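Local atomic coordinates of putative ribose operon repressor (Burkholderia thailandensis, PDB entry 3EGC), a protein that probably represses transcription as a LacI-family regulator, binding DNA and sensing a small ligand, perhaps ribose, through a domain of the periplasmic-binding-protein type. Residues Ile218-Phe221 and Trp226-Phe229; Leu190-His195 and Glu199-Ala204; Ala113-Glu118 and Thr269-His274. One frame throughout, in Å; residues are numbered along the deposited sequence.

Contact 1 (Ile218-Phe221 and Trp226-Phe229); sequences IVSF and WMAF
The methyl CE of Met227 stands 3.8 Å from the hydroxyl OG of Ser220, a van der Waals approach of a thioether end to a polar atom and not a hydrogen bond. The same methyl lies 4.5 Å from Phe221 O, at the limit of contact. Both side chains leave their backbones toward each other, and Met227 does most of the reaching: its chain is extended beyond CG (chi2 161°, chi3 -167°), which spans the 9.1 Å between Ser220 CA and Met227 CA. Only 71 Å² is buried between the segments. Strand 217-221 is a parallel strand of the Rossmann-like sheet of the periplasmic-binding-protein fold, and the short 3-10 segment at Trp226 to Ala228 belongs to the loop that follows it. In the next shell, Ser220 OG is hydrogen-bonded to Thr198 OG1. Met227 also packs on Leu234 and Val236. Its CG lies 3.9 Å above the plane of the Trp226 indole, toward the rim; that ring stacks on Trp226 of the second subunit, while Phe229 meets the same tryptophan of the second subunit edge-to-face.

Contact 2 (Leu190-His195 and Glu199-Ala204); sequences LLTSSH and EGAMQA
His195 and Glu199 are joined through the backbone, with Glu199 N donating to His195 O over 2.9 Å at an N-H...O angle of 153°, the i to i+4 bond of the first turn of helix 195-208. Ser194 occupies the N-cap position. Strand 189-192 runs up to this turn, and the helix then passes back over the sheet, so that Thr192 CA and Ala201 CA come within 7.8 Å: the opening strand and helix of a beta-alpha-beta unit that strand 217-221 completes. Between them the methyl CG2 of Thr192 meets the methyl CB of Ala201 at 3.9 Å. With chi1 at 50°, Thr192 turns this methyl to the helix while OG1 takes Thr198 OG1 and Val219 O as hydrogen-bonding partners. Nearer the start of the helix, Glu199 CG touches His195 O at 3.1 Å, and its extended chain carries the carboxylate out beside the imidazole, where OE2 approaches the ring obliquely. His195 NE2 is hydrogen-bonded to Asn20 OD1, and Glu199 OE1 has a long, weak ion pair with Arg196. With 4.5 Å between OE2 of Glu199 and ND1 of His195 no salt bridge is made, although the carboxylate could favour a positive charge on the imidazole.

Contact 3 (Ala113-Glu118 and Thr269-His274); sequences ARTAVE and TRFVTH
Phe271 meets helix 109-122 along almost its whole side chain. Its CB lies 3.9 Å from the methyl CG2 of Thr115, and CG and CD1 remain close to that methyl, each at 4.0 Å. Across the ring, CD2 comes up to Ala116 CB, and CE2 of Phe271 lies 3.6 Å from both CB and CA of Ala116. CZ rests 3.9 Å from Ala116 CA. One ring is thus shared by two consecutive helix residues, Thr115 beside CB, CG and CD1, Ala116 along the CD2, CE2 and CZ side, both approaching obliquely. CG of Phe271 is anti to the backbone N (chi1 -169°), which sends the ring across the helix surface; the side chains of Thr115 and Phe271 lie alongside one another and run opposite ways. Thr115, with chi1 at -61°, offers the methyl to the phenyl group and returns OG1 to Arg111 O in a hydrogen bond within the helix. The interface is apolar, with 135 Å² buried. Tyr119, one turn farther along helix 109-122, adds an edge-to-face ring contact to Phe271, and Pro235, in a loop, packs on Phe271. Strand 264-272 pairs with strand 236-238 through the backbone of Arg270 and Val272, while Val117 packs on helix 138-153.

All three contacts belong to one sheet and the helices and loop beside it, within the LacI-type ligand-binding region. Contacts 1 and 2 have centres about 9 Å apart; their strands 217-221 and 189-192 are neighbours, with a probable hydrogen bond between Val219 O and Thr192 N, 2.9 Å. The centre of contact 3 is about 11 Å from that of contact 1 and about 15 Å from that of contact 2; Val219 CG2 meets Ala116 CB at 3.6 Å. Along the chain contact 2 closes before contact 1 opens, both nested in the loop that contact 3 closes. Loop Trp226-Phe229 and helix 195-208 lie beside the second subunit; no other chain of the assembly touches contact 3.

Contact 1 (Ile218-Phe221 and Trp226-Phe229)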
ATOM      1  N   ILE A 218       9.638   8.368 -18.948  1.00 33.23           N
ATOM      2  CA  ILE A 218       9.362   8.709 -17.569  1.00 32.00           C
ATOM      3  C   ILE A 218      10.325   8.062 -16.594  1.00 31.79           C
ATOM      4  O   ILE A 218      10.541   6.845 -16.642  1.00 31.40           O
ATOM      5  CB  ILE A 218       7.916   8.272 -17.138  1.00 32.24           C
ATOM      6  CG1 ILE A 218       6.858   8.981 -18.001  1.00 32.78           C
ATOM      7  CG2 ILE A 218       7.701   8.520 -15.616  1.00 30.92           C
ATOM      8  CD1 ILE A 218       5.361   8.536 -17.689  1.00 31.69           C
ATOM      9  N   VAL A 219      10.916   8.866 -15.709  1.00 31.15           N
ATOM     10  CA  VAL A 219      11.595   8.273 -14.557  1.00 31.59           C
ATOM     11  C   VAL A 219      10.802   8.736 -13.337  1.00 31.72           C
ATOM     12  O   VAL A 219      10.295   9.846 -13.338  1.00 31.94           O
ATOM     13  CB  VAL A 219      13.098   8.674 -14.462  1.00 31.31           C
ATOM     14  CG1 VAL A 219      13.833   8.096 -15.617  1.00 30.45           C
ATOM     15  CG2 VAL A 219      13.285  10.290 -14.439  1.00 31.42           C
ATOM     16  N   SER A 220      10.719   7.885 -12.322  1.00 31.58           N
ATOM     17  CA  SER A 220       9.855   8.094 -11.203  1.00 32.53           C
ATOM     18  C   SER A 220      10.588   7.793  -9.897  1.00 32.85           C
ATOM     19  O   SER A 220      11.521   6.989  -9.898  1.00 33.34           O
ATOM     20  CB  SER A 220       8.644   7.170 -11.320  1.00 32.82           C
ATOM     21  OG  SER A 220       7.722   7.362 -10.254  1.00 33.41           O
ATOM     22  N   PHE A 221      10.165   8.429  -8.795  1.00 32.01           N
ATOM     23  CA  PHE A 221      10.477   7.924  -7.457  1.00 31.95           C
ATOM     24  C   PHE A 221       9.512   6.785  -7.055  1.00 31.59           C
ATOM     25  O   PHE A 221       8.399   6.709  -7.551  1.00 30.40           O
ATOM     26  CB  PHE A 221      10.388   9.015  -6.375  1.00 31.84           C
ATOM     27  CG  PHE A 221      11.621   9.907  -6.283  1.00 32.13           C
ATOM     28  CD1 PHE A 221      12.353   9.938  -5.118  1.00 31.11           C
ATOM     29  CD2 PHE A 221      11.984  10.764  -7.334  1.00 32.16           C
ATOM     30  CE1 PHE A 221      13.450  10.767  -4.979  1.00 33.37           C
ATOM     31  CE2 PHE A 221      13.089  11.600  -7.226  1.00 32.91           C
ATOM     32  CZ  PHE A 221      13.833  11.618  -6.062  1.00 32.85           C
ATOM     33  N   TRP A 226       4.770  -2.961 -10.856  1.00 29.89           N
ATOM     34  CA  TRP A 226       4.152  -2.643 -12.132  1.00 30.02           C
ATOM     35  C   TRP A 226       5.020  -1.798 -13.067  1.00 29.93           C
ATOM     36  O   TRP A 226       4.950  -1.951 -14.242  1.00 29.15           O
ATOM     37  CB  TRP A 226       2.743  -2.080 -11.968  1.00 29.55           C
ATOM     38  CG  TRP A 226       2.671  -0.707 -11.395  1.00 30.56           C
ATOM     39  CD1 TRP A 226       2.435  -0.366 -10.074  1.00 30.58           C
ATOM     40  CD2 TRP A 226       2.831   0.546 -12.112  1.00 30.85           C
ATOM     41  NE1 TRP A 226       2.453   0.991  -9.944  1.00 32.00           N
ATOM     42  CE2 TRP A 226       2.681   1.583 -11.164  1.00 29.15           C
ATOM     43  CE3 TRP A 226       3.011   0.874 -13.466  1.00 30.77           C
ATOM     44  CZ2 TRP A 226       2.723   2.920 -11.505  1.00 30.08           C
ATOM     45  CZ3 TRP A 226       3.060   2.212 -13.826  1.00 31.93           C
ATOM     46  CH2 TRP A 226       2.941   3.230 -12.842  1.00 33.16           C
ATOM     47  N   MET A 227       5.890  -0.955 -12.525  1.00 30.95           N
ATOM     48  CA  MET A 227       6.777  -0.143 -13.367  1.00 31.81           C
ATOM     49  C   MET A 227       7.705  -0.974 -14.243  1.00 33.16           C
ATOM     50  O   MET A 227       8.140  -0.536 -15.321  1.00 32.90           O
ATOM     51  CB  MET A 227       7.595   0.839 -12.542  1.00 31.22           C
ATOM     52  CG  MET A 227       6.743   2.090 -12.027  1.00 31.10           C
ATOM     53  SD  MET A 227       7.569   2.868 -10.651  1.00 26.48           S
ATOM     54  CE  MET A 227       6.126   3.879 -10.170  1.00 30.95           C
ATOM     55  N   ALA A 228       8.001  -2.185 -13.792  1.00 34.01           N
ATOM     56  CA  ALA A 228       8.820  -3.053 -14.601  1.00 35.81           C
ATOM     57  C   ALA A 228       8.031  -3.834 -15.676  1.00 36.69           C
ATOM     58  O   ALA A 228       8.628  -4.579 -16.445  1.00 37.44           O
ATOM     59  CB  ALA A 228       9.673  -3.986 -13.718  1.00 35.95           C
ATOM     60  N   PHE A 229       6.710  -3.658 -15.765  1.00 37.55           N
ATOM     61  CA  PHE A 229       5.952  -4.446 -16.776  1.00 37.85           C
ATOM     62  C   PHE A 229       5.838  -3.635 -18.027  1.00 38.60           C
ATOM     63  O   PHE A 229       5.450  -4.138 -19.049  1.00 38.59           O
ATOM     64  CB  PHE A 229       4.517  -4.804 -16.341  1.00 37.88           C
ATOM     65  CG  PHE A 229       4.424  -5.505 -15.010  1.00 35.67           C
ATOM     66  CD1 PHE A 229       5.463  -6.264 -14.542  1.00 36.77           C
ATOM     67  CD2 PHE A 229       3.287  -5.398 -14.246  1.00 32.35           C
ATOM     68  CE1 PHE A 229       5.360  -6.925 -13.257  1.00 37.15           C
ATOM     69  CE2 PHE A 229       3.175  -6.005 -13.007  1.00 33.13           C
ATOM     70  CZ  PHE A 229       4.202  -6.784 -12.499  1.00 32.83           C
TER

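Contact 2 (Leu190-His195 and Glu199-Ala204)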
ATOM      1  N   LEU A 190       9.849  13.069 -18.736  1.00 34.15           N
ATOM      2  CA  LEU A 190       9.362  13.669 -17.525  1.00 34.00           C
ATOM      3  C   LEU A 190      10.057  12.977 -16.364  1.00 33.81           C
ATOM      4  O   LEU A 190      10.263  11.741 -16.404  1.00 33.77           O
ATOM      5  CB  LEU A 190       7.841  13.439 -17.407  1.00 33.73           C
ATOM      6  CG  LEU A 190       6.782  14.489 -17.836  1.00 35.28           C
ATOM      7  CD1 LEU A 190       7.357  15.763 -18.563  1.00 32.52           C
ATOM      8  CD2 LEU A 190       5.565  13.867 -18.530  1.00 31.75           C
ATOM      9  N   LEU A 191      10.422  13.767 -15.350  1.00 32.30           N
ATOM     10  CA  LEU A 191      10.638  13.235 -14.047  1.00 31.97           C
ATOM     11  C   LEU A 191       9.283  13.317 -13.313  1.00 32.41           C
ATOM     12  O   LEU A 191       8.649  14.402 -13.298  1.00 32.55           O
ATOM     13  CB  LEU A 191      11.660  14.075 -13.293  1.00 31.40           C
ATOM     14  CG  LEU A 191      11.932  13.816 -11.807  1.00 32.45           C
ATOM     15  CD1 LEU A 191      12.527  12.416 -11.480  1.00 32.54           C
ATOM     16  CD2 LEU A 191      12.790  14.939 -11.147  1.00 32.01           C
ATOM     17  N   THR A 192       8.865  12.226 -12.688  1.00 30.50           N
ATOM     18  CA  THR A 192       7.704  12.286 -11.811  1.00 31.27           C
ATOM     19  C   THR A 192       8.118  12.041 -10.364  1.00 31.27           C
ATOM     20  O   THR A 192       8.902  11.128 -10.100  1.00 31.62           O
ATOM     21  CB  THR A 192       6.630  11.266 -12.213  1.00 31.43           C
ATOM     22  OG1 THR A 192       7.259   9.987 -12.370  1.00 31.96           O
ATOM     23  CG2 THR A 192       5.955  11.683 -13.592  1.00 29.88           C
ATOM     24  N   SER A 193       7.600  12.843  -9.444  1.00 30.04           N
ATOM     25  CA  SER A 193       8.089  12.821  -8.103  1.00 30.67           C
ATOM     26  C   SER A 193       7.564  11.704  -7.157  1.00 30.21           C
ATOM     27  O   SER A 193       8.034  11.600  -6.077  1.00 30.29           O
ATOM     28  CB  SER A 193       7.920  14.201  -7.471  1.00 31.24           C
ATOM     29  OG  SER A 193       6.574  14.506  -7.294  1.00 31.47           O
ATOM     30  N   SER A 194       6.620  10.876  -7.587  1.00 29.95           N
ATOM     31  CA  SER A 194       6.232   9.672  -6.839  1.00 30.14           C
ATOM     32  C   SER A 194       5.396   8.783  -7.733  1.00 29.99           C
ATOM     33  O   SER A 194       5.004   9.203  -8.833  1.00 29.82           O
ATOM     34  CB  SER A 194       5.426  10.029  -5.580  1.00 29.65           C
ATOM     35  OG  SER A 194       4.192  10.620  -5.935  1.00 30.02           O
ATOM     36  N   HIS A 195       5.114   7.560  -7.257  1.00 29.78           N
ATOM     37  CA  HIS A 195       4.324   6.564  -7.999  1.00 29.30           C
ATOM     38  C   HIS A 195       2.920   7.055  -8.273  1.00 29.23           C
ATOM     39  O   HIS A 195       2.369   6.775  -9.314  1.00 28.73           O
ATOM     40  CB  HIS A 195       4.301   5.206  -7.295  1.00 28.03           C
ATOM     41  CG  HIS A 195       3.540   5.187  -6.000  1.00 28.20           C
ATOM     42  ND1 HIS A 195       2.300   4.598  -5.881  1.00 28.41           N
ATOM     43  CD2 HIS A 195       3.866   5.628  -4.759  1.00 28.37           C
ATOM     44  CE1 HIS A 195       1.886   4.689  -4.621  1.00 29.52           C
ATOM     45  NE2 HIS A 195       2.814   5.320  -3.917  1.00 26.03           N
ATOM     46  N   GLU A 199       1.212   7.613 -11.867  1.00 29.51           N
ATOM     47  CA  GLU A 199      -0.142   7.206 -12.327  1.00 29.64           C
ATOM     48  C   GLU A 199      -0.828   8.354 -13.114  1.00 29.39           C
ATOM     49  O   GLU A 199      -1.277   8.173 -14.223  1.00 29.90           O
ATOM     50  CB  GLU A 199      -1.009   6.770 -11.131  1.00 29.22           C
ATOM     51  CG  GLU A 199      -0.377   5.638 -10.267  1.00 30.08           C
ATOM     52  CD  GLU A 199      -1.237   5.247  -9.124  1.00 31.70           C
ATOM     53  OE1 GLU A 199      -2.020   6.114  -8.640  1.00 29.43           O
ATOM     54  OE2 GLU A 199      -1.136   4.065  -8.706  1.00 31.55           O
ATOM     55  N   GLY A 200      -0.872   9.553 -12.551  1.00 29.64           N
ATOM     56  CA  GLY A 200      -1.465  10.703 -13.239  1.00 29.98           C
ATOM     57  C   GLY A 200      -0.815  11.076 -14.574  1.00 30.96           C
ATOM     58  O   GLY A 200      -1.512  11.390 -15.562  1.00 31.23           O
ATOM     59  N   ALA A 201       0.514  11.050 -14.633  1.00 31.10           N
ATOM     60  CA  ALA A 201       1.217  11.183 -15.949  1.00 31.91           C
ATOM     61  C   ALA A 201       0.867  10.071 -16.960  1.00 32.01           C
ATOM     62  O   ALA A 201       0.659  10.359 -18.115  1.00 32.16           O
ATOM     63  CB  ALA A 201       2.800  11.309 -15.771  1.00 30.84           C
ATOM     64  N   MET A 202       0.771   8.819 -16.510  1.00 32.07           N
ATOM     65  CA  MET A 202       0.268   7.746 -17.377  1.00 32.36           C
ATOM     66  C   MET A 202      -1.167   8.044 -17.824  1.00 32.92           C
ATOM     67  O   MET A 202      -1.503   7.868 -18.957  1.00 32.34           O
ATOM     68  CB  MET A 202       0.387   6.337 -16.726  1.00 31.13           C
ATOM     69  CG  MET A 202       1.859   5.806 -16.525  1.00 32.47           C
ATOM     70  SD  MET A 202       2.974   5.650 -18.006  1.00 23.69           S
ATOM     71  CE  MET A 202       2.158   4.284 -18.818  1.00 31.24           C
ATOM     72  N   GLN A 203      -2.012   8.493 -16.903  1.00 33.81           N
ATOM     73  CA  GLN A 203      -3.359   8.882 -17.273  1.00 34.11           C
ATOM     74  C   GLN A 203      -3.364   9.984 -18.312  1.00 34.85           C
ATOM     75  O   GLN A 203      -4.103   9.901 -19.293  1.00 34.65           O
ATOM     76  CB  GLN A 203      -4.213   9.248 -16.062  1.00 33.63           C
ATOM     77  CG  GLN A 203      -4.645   8.012 -15.278  1.00 32.36           C
ATOM     78  CD  GLN A 203      -4.897   8.275 -13.815  1.00 33.36           C
ATOM     79  OE1 GLN A 203      -5.150   7.324 -13.043  1.00 34.95           O
ATOM     80  NE2 GLN A 203      -4.831   9.548 -13.407  1.00 29.62           N
ATOM     81  N   ALA A 204      -2.550  11.015 -18.094  1.00 34.91           N
ATOM     82  CA  ALA A 204      -2.466  12.103 -19.079  1.00 35.34           C
ATOM     83  C   ALA A 204      -2.082  11.580 -20.473  1.00 35.93           C
ATOM     84  O   ALA A 204      -2.673  11.954 -21.443  1.00 35.14           O
ATOM     85  CB  ALA A 204      -1.501  13.197 -18.629  1.00 34.59           C
TER

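Contact 3 (Ala113-Glu118 and Thr269-His274)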
ATOM      1  N   ALA A 113      17.042  12.503  -7.674  1.00 27.89           N
ATOM      2  CA  ALA A 113      16.390  13.113  -8.833  1.00 28.83           C
ATOM      3  C   ALA A 113      17.413  13.466  -9.953  1.00 29.47           C
ATOM      4  O   ALA A 113      17.150  13.218 -11.151  1.00 28.78           O
ATOM      5  CB  ALA A 113      15.515  14.348  -8.444  1.00 27.86           C
ATOM      6  N   ARG A 114      18.552  14.041  -9.538  1.00 29.16           N
ATOM      7  CA  ARG A 114      19.605  14.388 -10.433  1.00 30.37           C
ATOM      8  C   ARG A 114      20.082  13.108 -11.198  1.00 30.65           C
ATOM      9  O   ARG A 114      20.317  13.146 -12.431  1.00 29.25           O
ATOM     10  CB  ARG A 114      20.775  14.993  -9.649  1.00 31.30           C
ATOM     11  CG  ARG A 114      21.835  15.589 -10.520  1.00 32.93           C
ATOM     12  CD  ARG A 114      22.971  16.207  -9.713  1.00 33.48           C
ATOM     13  NE  ARG A 114      24.038  16.602 -10.617  1.00 37.14           N
ATOM     14  CZ  ARG A 114      25.000  17.478 -10.363  1.00 38.60           C
ATOM     15  NH1 ARG A 114      25.069  18.091  -9.207  1.00 36.32           N
ATOM     16  NH2 ARG A 114      25.896  17.740 -11.306  1.00 38.92           N
ATOM     17  N   THR A 115      20.188  11.996 -10.459  1.00 29.83           N
ATOM     18  CA  THR A 115      20.635  10.757 -11.053  1.00 30.98           C
ATOM     19  C   THR A 115      19.609  10.276 -12.093  1.00 31.92           C
ATOM     20  O   THR A 115      19.989   9.895 -13.181  1.00 30.78           O
ATOM     21  CB  THR A 115      20.869   9.642 -10.010  1.00 31.18           C
ATOM     22  OG1 THR A 115      21.874  10.044  -9.089  1.00 30.85           O
ATOM     23  CG2 THR A 115      21.330   8.295 -10.679  1.00 30.92           C
ATOM     24  N   ALA A 116      18.309  10.350 -11.762  1.00 31.95           N
ATOM     25  CA  ALA A 116      17.296   9.889 -12.699  1.00 32.56           C
ATOM     26  C   ALA A 116      17.229  10.759 -13.945  1.00 32.36           C
ATOM     27  O   ALA A 116      17.080  10.285 -15.068  1.00 31.46           O
ATOM     28  CB  ALA A 116      15.977   9.798 -12.024  1.00 32.76           C
ATOM     29  N   VAL A 117      17.329  12.065 -13.748  1.00 33.48           N
ATOM     30  CA  VAL A 117      17.318  12.969 -14.911  1.00 33.40           C
ATOM     31  C   VAL A 117      18.581  12.839 -15.776  1.00 33.33           C
ATOM     32  O   VAL A 117      18.516  12.986 -16.983  1.00 33.38           O
ATOM     33  CB  VAL A 117      17.051  14.401 -14.483  1.00 33.50           C
ATOM     34  CG1 VAL A 117      17.366  15.414 -15.623  1.00 33.52           C
ATOM     35  CG2 VAL A 117      15.600  14.521 -13.941  1.00 33.17           C
ATOM     36  N   GLU A 118      19.717  12.552 -15.155  1.00 34.10           N
ATOM     37  CA  GLU A 118      20.979  12.398 -15.887  1.00 36.07           C
ATOM     38  C   GLU A 118      20.961  11.172 -16.754  1.00 36.27           C
ATOM     39  O   GLU A 118      21.593  11.130 -17.824  1.00 37.06           O
ATOM     40  CB  GLU A 118      22.152  12.283 -14.930  1.00 36.27           C
ATOM     41  CG  GLU A 118      22.419  13.550 -14.153  1.00 38.95           C
ATOM     42  CD  GLU A 118      23.719  13.468 -13.360  1.00 44.02           C
ATOM     43  OE1 GLU A 118      23.903  12.481 -12.628  1.00 43.98           O
ATOM     44  OE2 GLU A 118      24.551  14.403 -13.460  1.00 49.51           O
ATOM     45  N   THR A 269      19.076   6.379  -1.385  1.00 34.70           N
ATOM     46  CA  THR A 269      18.163   5.890  -2.352  1.00 35.31           C
ATOM     47  C   THR A 269      18.995   5.193  -3.453  1.00 36.50           C
ATOM     48  O   THR A 269      20.208   5.423  -3.618  1.00 37.05           O
ATOM     49  CB  THR A 269      17.401   7.064  -3.007  1.00 35.37           C
ATOM     50  OG1 THR A 269      18.294   7.878  -3.761  1.00 34.78           O
ATOM     51  CG2 THR A 269      16.799   7.901  -1.977  1.00 34.32           C
ATOM     52  N   ARG A 270      18.347   4.364  -4.231  1.00 36.72           N
ATOM     53  CA  ARG A 270      19.065   3.738  -5.271  1.00 37.51           C
ATOM     54  C   ARG A 270      18.291   3.792  -6.588  1.00 37.42           C
ATOM     55  O   ARG A 270      17.079   3.650  -6.635  1.00 37.17           O
ATOM     56  CB  ARG A 270      19.490   2.324  -4.888  1.00 37.71           C
ATOM     57  CG  ARG A 270      18.709   1.256  -5.512  1.00 38.96           C
ATOM     58  CD  ARG A 270      19.109  -0.075  -4.957  1.00 41.14           C
ATOM     59  NE  ARG A 270      18.885  -1.117  -5.922  1.00 43.57           N
ATOM     60  CZ  ARG A 270      17.822  -1.908  -5.940  1.00 44.45           C
ATOM     61  NH1 ARG A 270      16.876  -1.776  -5.037  1.00 45.01           N
ATOM     62  NH2 ARG A 270      17.718  -2.829  -6.872  1.00 46.29           N
ATOM     63  N   PHE A 271      19.040   4.022  -7.650  1.00 37.07           N
ATOM     64  CA  PHE A 271      18.452   4.130  -8.984  1.00 37.29           C
ATOM     65  C   PHE A 271      18.318   2.736  -9.596  1.00 37.61           C
ATOM     66  O   PHE A 271      19.275   1.958  -9.628  1.00 37.59           O
ATOM     67  CB  PHE A 271      19.318   5.035  -9.870  1.00 36.22           C
ATOM     68  CG  PHE A 271      18.657   5.418 -11.152  1.00 36.46           C
ATOM     69  CD1 PHE A 271      19.316   5.247 -12.355  1.00 36.69           C
ATOM     70  CD2 PHE A 271      17.377   5.944 -11.161  1.00 34.80           C
ATOM     71  CE1 PHE A 271      18.703   5.587 -13.563  1.00 36.66           C
ATOM     72  CE2 PHE A 271      16.784   6.321 -12.330  1.00 36.39           C
ATOM     73  CZ  PHE A 271      17.449   6.138 -13.557  1.00 36.21           C
ATOM     74  N   VAL A 272      17.112   2.406 -10.043  1.00 38.04           N
ATOM     75  CA  VAL A 272      16.864   1.077 -10.602  1.00 39.20           C
ATOM     76  C   VAL A 272      16.402   1.244 -12.030  1.00 40.63           C
ATOM     77  O   VAL A 272      15.360   1.867 -12.281  1.00 40.72           O
ATOM     78  CB  VAL A 272      15.773   0.345  -9.787  1.00 39.06           C
ATOM     79  CG1 VAL A 272      15.450  -1.057 -10.362  1.00 38.31           C
ATOM     80  CG2 VAL A 272      16.178   0.292  -8.280  1.00 38.94           C
ATOM     81  N   THR A 273      17.161   0.697 -12.966  1.00 41.94           N
ATOM     82  CA  THR A 273      16.809   0.814 -14.388  1.00 44.27           C
ATOM     83  C   THR A 273      16.092  -0.441 -14.885  1.00 45.70           C
ATOM     84  O   THR A 273      15.431  -0.387 -15.905  1.00 46.55           O
ATOM     85  CB  THR A 273      18.069   1.083 -15.298  1.00 44.41           C
ATOM     86  OG1 THR A 273      19.002  -0.003 -15.180  1.00 44.80           O
ATOM     87  CG2 THR A 273      18.770   2.335 -14.830  1.00 44.19           C
ATOM     88  N   HIS A 274      16.223  -1.561 -14.176  1.00 46.51           N
ATOM     89  CA  HIS A 274      15.570  -2.807 -14.592  1.00 47.89           C
ATOM     90  C   HIS A 274      16.182  -3.481 -15.838  1.00 48.35           C
ATOM     91  O   HIS A 274      17.372  -3.371 -16.137  1.00 49.59           O
ATOM     92  CB  HIS A 274      14.069  -2.586 -14.882  1.00 47.90           C
ATOM     93  CG  HIS A 274      13.305  -1.977 -13.756  1.00 48.14           C
ATOM     94  ND1 HIS A 274      12.743  -0.719 -13.828  1.00 49.39           N
ATOM     95  CD2 HIS A 274      13.011  -2.445 -12.518  1.00 49.33           C
ATOM     96  CE1 HIS A 274      12.141  -0.439 -12.681  1.00 47.73           C
ATOM     97  NE2 HIS A 274      12.306  -1.462 -11.863  1.00 49.02           N
TER